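Local coordinates for protein alpha-glucosidase YIHQ (PDB 5AEG) that hydrolyses sulfoquinovosyl diacylglycerides and simple sulfoquinovosides to release sulfoquinovose, probably allowing plant sulfolipid headgroups to be used through sulfoglycolysis, at residues E388-K391 and K392-E396; A431-A434 and K435-Y438; A440-T444 and G445-E449. One frame throughout, in Å; residues are numbered along the deposited sequence.

Contact 1: E388-K391 and K392-E396; sequences EVIK and KNMIE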
# COMPACT_ATOMS: atom_id res chain seq x y z
N GLU A 388 -21.44 -4.71 11.11
CA GLU A 388 -22.01 -4.61 12.48
C GLU A 388 -21.13 -5.18 13.52
O GLU A 388 -21.08 -4.67 14.65
CB GLU A 388 -23.44 -5.27 12.61
CG GLU A 388 -24.48 -4.51 11.79
CD GLU A 388 -24.70 -3.05 12.19
OE1 GLU A 388 -24.79 -2.83 13.43
OE2 GLU A 388 -24.78 -2.13 11.29
N VAL A 389 -20.42 -6.23 13.17
CA VAL A 389 -19.40 -6.73 14.06
C VAL A 389 -18.42 -5.60 14.40
O VAL A 389 -18.09 -5.42 15.57
CB VAL A 389 -18.64 -7.94 13.47
CG1 VAL A 389 -17.40 -8.27 14.26
CG2 VAL A 389 -19.53 -9.19 13.43
N ILE A 390 -17.94 -4.88 13.38
CA ILE A 390 -17.02 -3.78 13.62
C ILE A 390 -17.69 -2.76 14.51
O ILE A 390 -17.09 -2.31 15.50
CB ILE A 390 -16.48 -3.13 12.29
CG1 ILE A 390 -15.57 -4.11 11.52
CG2 ILE A 390 -15.59 -1.92 12.61
CD1 ILE A 390 -15.37 -3.77 10.03
N LYS A 391 -18.92 -2.38 14.19
CA LYS A 391 -19.60 -1.30 14.94
C LYS A 391 -19.86 -1.66 16.39
O LYS A 391 -19.60 -0.86 17.25
CB LYS A 391 -20.89 -0.88 14.25
CG LYS A 391 -20.59 -0.08 13.01
CD LYS A 391 -21.70 -0.12 11.98
CE LYS A 391 -23.02 0.36 12.51
NZ LYS A 391 -23.92 0.36 11.30
N LYS A 392 -20.31 -2.88 16.63
CA LYS A 392 -20.75 -3.27 17.96
C LYS A 392 -19.58 -3.74 18.81
O LYS A 392 -19.52 -3.39 20.03
CB LYS A 392 -21.87 -4.31 17.88
CG LYS A 392 -22.10 -5.25 19.06
CD LYS A 392 -23.46 -5.11 19.78
CE LYS A 392 -23.67 -3.72 20.41
NZ LYS A 392 -22.55 -3.23 21.29
N ASN A 393 -18.60 -4.44 18.21
CA ASN A 393 -17.55 -5.04 19.00
C ASN A 393 -16.26 -4.18 19.17
O ASN A 393 -15.52 -4.37 20.12
CB ASN A 393 -17.25 -6.44 18.44
CG ASN A 393 -18.42 -7.43 18.60
OD1 ASN A 393 -19.41 -7.10 19.15
ND2 ASN A 393 -18.31 -8.57 18.05
N MET A 394 -16.06 -3.21 18.29
CA MET A 394 -14.87 -2.32 18.34
C MET A 394 -15.26 -0.89 18.58
O MET A 394 -14.79 -0.26 19.52
CB MET A 394 -14.04 -2.46 17.07
CG MET A 394 -13.88 -3.94 16.65
SD MET A 394 -12.88 -4.31 15.14
CE MET A 394 -11.45 -3.82 15.94
N ILE A 395 -16.13 -0.34 17.75
CA ILE A 395 -16.46 1.09 17.91
C ILE A 395 -17.21 1.34 19.21
O ILE A 395 -16.84 2.23 19.96
CB ILE A 395 -17.31 1.65 16.72
CG1 ILE A 395 -16.47 1.60 15.41
CG2 ILE A 395 -17.72 3.08 17.02
CD1 ILE A 395 -17.15 1.88 14.08
N GLU A 396 -18.24 0.54 19.48
CA GLU A 396 -18.99 0.68 20.73
C GLU A 396 -18.19 0.33 21.96
O GLU A 396 -18.49 0.85 22.98
CB GLU A 396 -20.35 -0.05 20.67
CG GLU A 396 -21.32 0.77 19.85
CD GLU A 396 -22.70 0.12 19.69
OE1 GLU A 396 -23.09 -0.75 20.52
OE2 GLU A 396 -23.38 0.49 18.71
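Lys391 and Ile395 run side by side on one flank of the helix, pointing the same way, with CG of Lys391 4.1 Å from CD1 of Ile395. A lysine suits this border because its methylenes can pack against an isoleucine while its amine serves the carboxylates at the edge. The bend in its chain (chi3 58°) helps bring NZ back to Glu388, whose OE2 it meets at 2.6 Å on the syn side of the carboxylate; Glu443 of the next helix is a second salt-bridge partner. With an alanine here, Glu388 and Glu443 would probably be left without their shared cation, and Ile395 would lose the aliphatic chain beside its CD1. On the buried flank the branched Ile390 fills space, its CG2 4.4 Å from both Met394 SD and Ile395 CD1. Its carbonyl marks a change in winding: Ile390 O accepts from Met394 N at 3.1 Å and from Ile395 N also at 3.1 Å, and Lys391 O then takes Glu396 N at 3.0 Å, the five-residue spacing of a pi-type turn. On the exposed side Lys392 folds over to Glu396, NZ to OE1 2.7 Å, from above the carboxylate plane. Helix 380-395 thus presents Ile390, Met394 and Ile395 to Trp402 of barrel strand 401-404, Ile390 and Met394 also to strand 329-334, and Ile390, Lys391 and Ile395 to helix 422-444.

Contact 2: A431-A434 and K435-Y438; sequences ALWA and KCNY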
# COMPACT_ATOMS: atom_id res chain seq x y z
N ALA A 431 -9.95 -3.56 -1.50
CA ALA A 431 -10.78 -2.36 -1.36
C ALA A 431 -12.23 -2.64 -0.89
O ALA A 431 -12.85 -1.75 -0.27
CB ALA A 431 -10.82 -1.61 -2.62
N LEU A 432 -12.72 -3.86 -1.14
CA LEU A 432 -14.04 -4.28 -0.64
C LEU A 432 -13.98 -4.35 0.90
O LEU A 432 -14.85 -3.81 1.62
CB LEU A 432 -14.38 -5.64 -1.21
CG LEU A 432 -15.80 -6.17 -1.10
CD1 LEU A 432 -16.83 -5.11 -1.53
CD2 LEU A 432 -15.87 -7.42 -2.01
N TRP A 433 -12.92 -4.96 1.41
CA TRP A 433 -12.63 -4.99 2.86
C TRP A 433 -12.43 -3.61 3.44
O TRP A 433 -13.00 -3.28 4.49
CB TRP A 433 -11.47 -5.99 3.08
CG TRP A 433 -10.87 -6.07 4.44
CD1 TRP A 433 -9.56 -6.17 4.71
CD2 TRP A 433 -11.56 -6.21 5.68
NE1 TRP A 433 -9.36 -6.37 6.06
CE2 TRP A 433 -10.58 -6.30 6.70
CE3 TRP A 433 -12.91 -6.15 6.06
CZ2 TRP A 433 -10.89 -6.38 8.05
CZ3 TRP A 433 -13.23 -6.27 7.41
CH2 TRP A 433 -12.20 -6.38 8.41
N ALA A 434 -11.70 -2.75 2.73
CA ALA A 434 -11.52 -1.40 3.14
C ALA A 434 -12.90 -0.64 3.23
O ALA A 434 -13.16 0.09 4.20
CB ALA A 434 -10.56 -0.64 2.20
N LYS A 435 -13.76 -0.86 2.26
CA LYS A 435 -15.05 -0.17 2.24
C LYS A 435 -15.87 -0.56 3.48
O LYS A 435 -16.56 0.28 4.05
CB LYS A 435 -15.83 -0.54 0.97
CG LYS A 435 -17.07 0.30 0.70
CD LYS A 435 -17.80 -0.16 -0.57
CE LYS A 435 -18.67 0.99 -1.08
NZ LYS A 435 -19.91 0.50 -1.64
N CYS A 436 -15.75 -1.84 3.90
CA CYS A 436 -16.50 -2.35 5.06
C CYS A 436 -16.11 -1.59 6.31
O CYS A 436 -16.97 -1.09 7.12
CB CYS A 436 -16.24 -3.85 5.21
SG CYS A 436 -17.24 -4.70 6.47
N ASN A 437 -14.80 -1.38 6.46
CA ASN A 437 -14.27 -0.56 7.53
C ASN A 437 -14.71 0.91 7.46
O ASN A 437 -15.19 1.49 8.47
CB ASN A 437 -12.72 -0.71 7.58
CG ASN A 437 -12.27 -2.07 8.13
OD1 ASN A 437 -12.10 -2.24 9.36
ND2 ASN A 437 -12.02 -3.04 7.25
N TYR A 438 -14.52 1.53 6.29
CA TYR A 438 -14.85 2.92 6.08
C TYR A 438 -16.35 3.15 6.38
O TYR A 438 -16.68 4.08 7.06
CB TYR A 438 -14.57 3.27 4.61
CG TYR A 438 -14.93 4.64 4.22
CD1 TYR A 438 -14.05 5.67 4.39
CD2 TYR A 438 -16.22 4.93 3.70
CE1 TYR A 438 -14.41 6.97 4.04
CE2 TYR A 438 -16.58 6.22 3.34
CZ TYR A 438 -15.67 7.23 3.52
OH TYR A 438 -16.02 8.51 3.19
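Asn437 reaches back one turn and lays its amide nitrogen over a face of the Trp433 indole, ND2 standing 3.2 Å above the ring plane and displaced toward its rim. Amide and ring planes are 71° apart, so the amide stands steeply on the indole instead of stacking flat. The same ND2 donates to Trp433 O at 2.9 Å, coming from well above the carbonyl plane, while the backbone N of Asn437 gives that oxygen a straighter bond (3.3 Å, 165°). Two donors from one residue therefore grip a single carbonyl. The amide is held at its other end as well, since OD1 accepts from Trp402 NE1; an asparagine suits this buried spot because it can donate from one end of the amide and accept at the other. With CG of Trp433 anti to the backbone N (chi1 172°), the ring is carried beside its own carbonyl and so under the asparagine, and CB of Cys436, small enough for a close helix neighbour, approaches CE3 obliquely at 4.1 Å. Ala434, which needs little space, continues this tight side, its O receiving Tyr438 N at 2.9 Å.

The other side is looser. Lys435 sends its nearly extended chain away from the turn, past Tyr383 and Tyr464, touching the preceding residues chiefly through its backbone and CB, which lies 3.4 Å from Ala431 O; its NZ has a long, weak ion pair with Glu439. Leu432, partly exposed, packs on Leu377.

Trp433 NE1 bonds to the backbone O of Asp405, the nucleophile. This is the helix following barrel strand 401-404 in the family 31 (beta/alpha)8 fold, and the bond is consistent with a second-shell place for its tryptophan beside the active site.

Contact 3: A440-T444 and G445-E449; sequences ALEET and GKLGE
The flat carbonyl of Leu441 is approached on both faces: Lys446 N comes from one, at 2.8 Å from Leu441 O, and Thr444 N from the other, at 3.2 Å. At the next carbonyl, Gly445 N stands high above the plane, 3.3 Å from Glu442 O. The bonds from Lys446 and Gly445 together form a Schellman motif, which ends helix 422-444. Gly445 suits the turning point because its phi is positive (71°), and a CB there would clash with the carbonyl O of Thr444. Thr444 has OG1 between its backbone N and carbonyl carbon (chi1 48°), where the hydroxyl donates to Ala440 O at 2.8 Å. CG of Lys446 then lies 3.4 Å from Thr444 OG1, the two side chains crossing at about a right angle. Beyond the turn, Leu447 folds back on the helix: its CD2 meets Leu441 CB at 3.7 Å, while the Leu447 and Glu442 side chains lie side by side, Leu447 CD1 4.0 Å from Glu442 CG. Leucine offers two methyls for these two neighbours. Backbone bonds thus stop the helix and apolar carbons close the turn, the exposed Glu442 contributing its aliphatic part, while Lys446 has a long ion pair with Glu449.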
# COMPACT_ATOMS: atom_id res chain seq x y z
N ALA A 440 -18.31 1.39 8.31
CA ALA A 440 -18.54 1.29 9.72
C ALA A 440 -18.33 2.62 10.42
O ALA A 440 -19.16 3.06 11.23
CB ALA A 440 -17.68 0.19 10.32
N LEU A 441 -17.26 3.31 10.04
CA LEU A 441 -17.02 4.64 10.56
C LEU A 441 -18.05 5.66 10.01
O LEU A 441 -18.53 6.54 10.75
CB LEU A 441 -15.62 5.22 10.23
CG LEU A 441 -14.40 4.76 11.10
CD1 LEU A 441 -14.30 3.30 11.20
CD2 LEU A 441 -13.13 5.38 10.51
N GLU A 442 -18.30 5.58 8.74
CA GLU A 442 -19.26 6.54 8.13
C GLU A 442 -20.63 6.44 8.88
O GLU A 442 -21.18 7.44 9.29
CB GLU A 442 -19.44 6.25 6.67
CG GLU A 442 -20.03 7.37 5.86
CD GLU A 442 -20.27 6.95 4.41
OE1 GLU A 442 -20.28 5.72 4.07
OE2 GLU A 442 -20.40 7.85 3.57
N GLU A 443 -21.09 5.22 9.09
CA GLU A 443 -22.37 4.98 9.70
C GLU A 443 -22.44 5.34 11.17
O GLU A 443 -23.52 5.50 11.64
CB GLU A 443 -22.84 3.55 9.45
CG GLU A 443 -23.11 3.33 7.97
CD GLU A 443 -23.35 1.92 7.58
OE1 GLU A 443 -23.46 1.05 8.45
OE2 GLU A 443 -23.40 1.66 6.36
N THR A 444 -21.33 5.50 11.88
CA THR A 444 -21.32 5.82 13.32
C THR A 444 -20.88 7.23 13.55
O THR A 444 -20.75 7.68 14.66
CB THR A 444 -20.38 4.91 14.11
OG1 THR A 444 -19.11 4.84 13.45
CG2 THR A 444 -20.95 3.51 14.27
N GLY A 445 -20.64 7.96 12.48
CA GLY A 445 -20.16 9.34 12.57
C GLY A 445 -18.73 9.43 13.03
O GLY A 445 -18.38 10.40 13.69
N LYS A 446 -17.87 8.45 12.69
CA LYS A 446 -16.55 8.49 13.27
C LYS A 446 -15.41 8.78 12.29
O LYS A 446 -14.23 8.69 12.66
CB LYS A 446 -16.31 7.18 14.04
CG LYS A 446 -17.22 6.96 15.28
CD LYS A 446 -17.02 7.97 16.36
CE LYS A 446 -17.90 7.65 17.56
NZ LYS A 446 -17.24 8.15 18.74
N LEU A 447 -15.73 9.19 11.07
CA LEU A 447 -14.70 9.65 10.13
C LEU A 447 -13.98 10.85 10.70
O LEU A 447 -14.59 11.73 11.25
CB LEU A 447 -15.30 9.91 8.73
CG LEU A 447 -15.69 8.65 7.95
CD1 LEU A 447 -16.44 8.97 6.66
CD2 LEU A 447 -14.51 7.70 7.65
N GLY A 448 -12.64 10.85 10.67
CA GLY A 448 -11.86 11.93 11.31
C GLY A 448 -11.70 11.79 12.82
O GLY A 448 -11.00 12.56 13.43
N GLU A 449 -12.24 10.72 13.41
CA GLU A 449 -12.09 10.47 14.83
C GLU A 449 -11.48 9.12 15.15
O GLU A 449 -10.72 8.98 16.12
CB GLU A 449 -13.47 10.56 15.59
CG GLU A 449 -14.01 11.97 15.86
CD GLU A 449 -15.51 11.93 16.21
OE1 GLU A 449 -15.88 11.19 17.15
OE2 GLU A 449 -16.32 12.56 15.49

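Contact 2 is the core member, mostly buried and close to the nucleophile; contact 1 is half buried, and contact 3 lies at the surface, away from the annotated sites. Contacts 2 and 3 share helix 422-444, its middle and its C-terminal end, and Tyr438 OH packs on Leu447 CD1 between them. Contact 1 belongs to the preceding barrel helix, 380-395, which packs against both: CD1 of Ile390 touches Asn437 and Trp433, while its CG2 meets Ala440 CB and Ile395 meets Thr444. The chemistry follows depth: an amide over an indole inside, aliphatic packing edged by salt bridges, within helix 380-395 and across to its neighbour, and backbone capping with glycine at the exposed end.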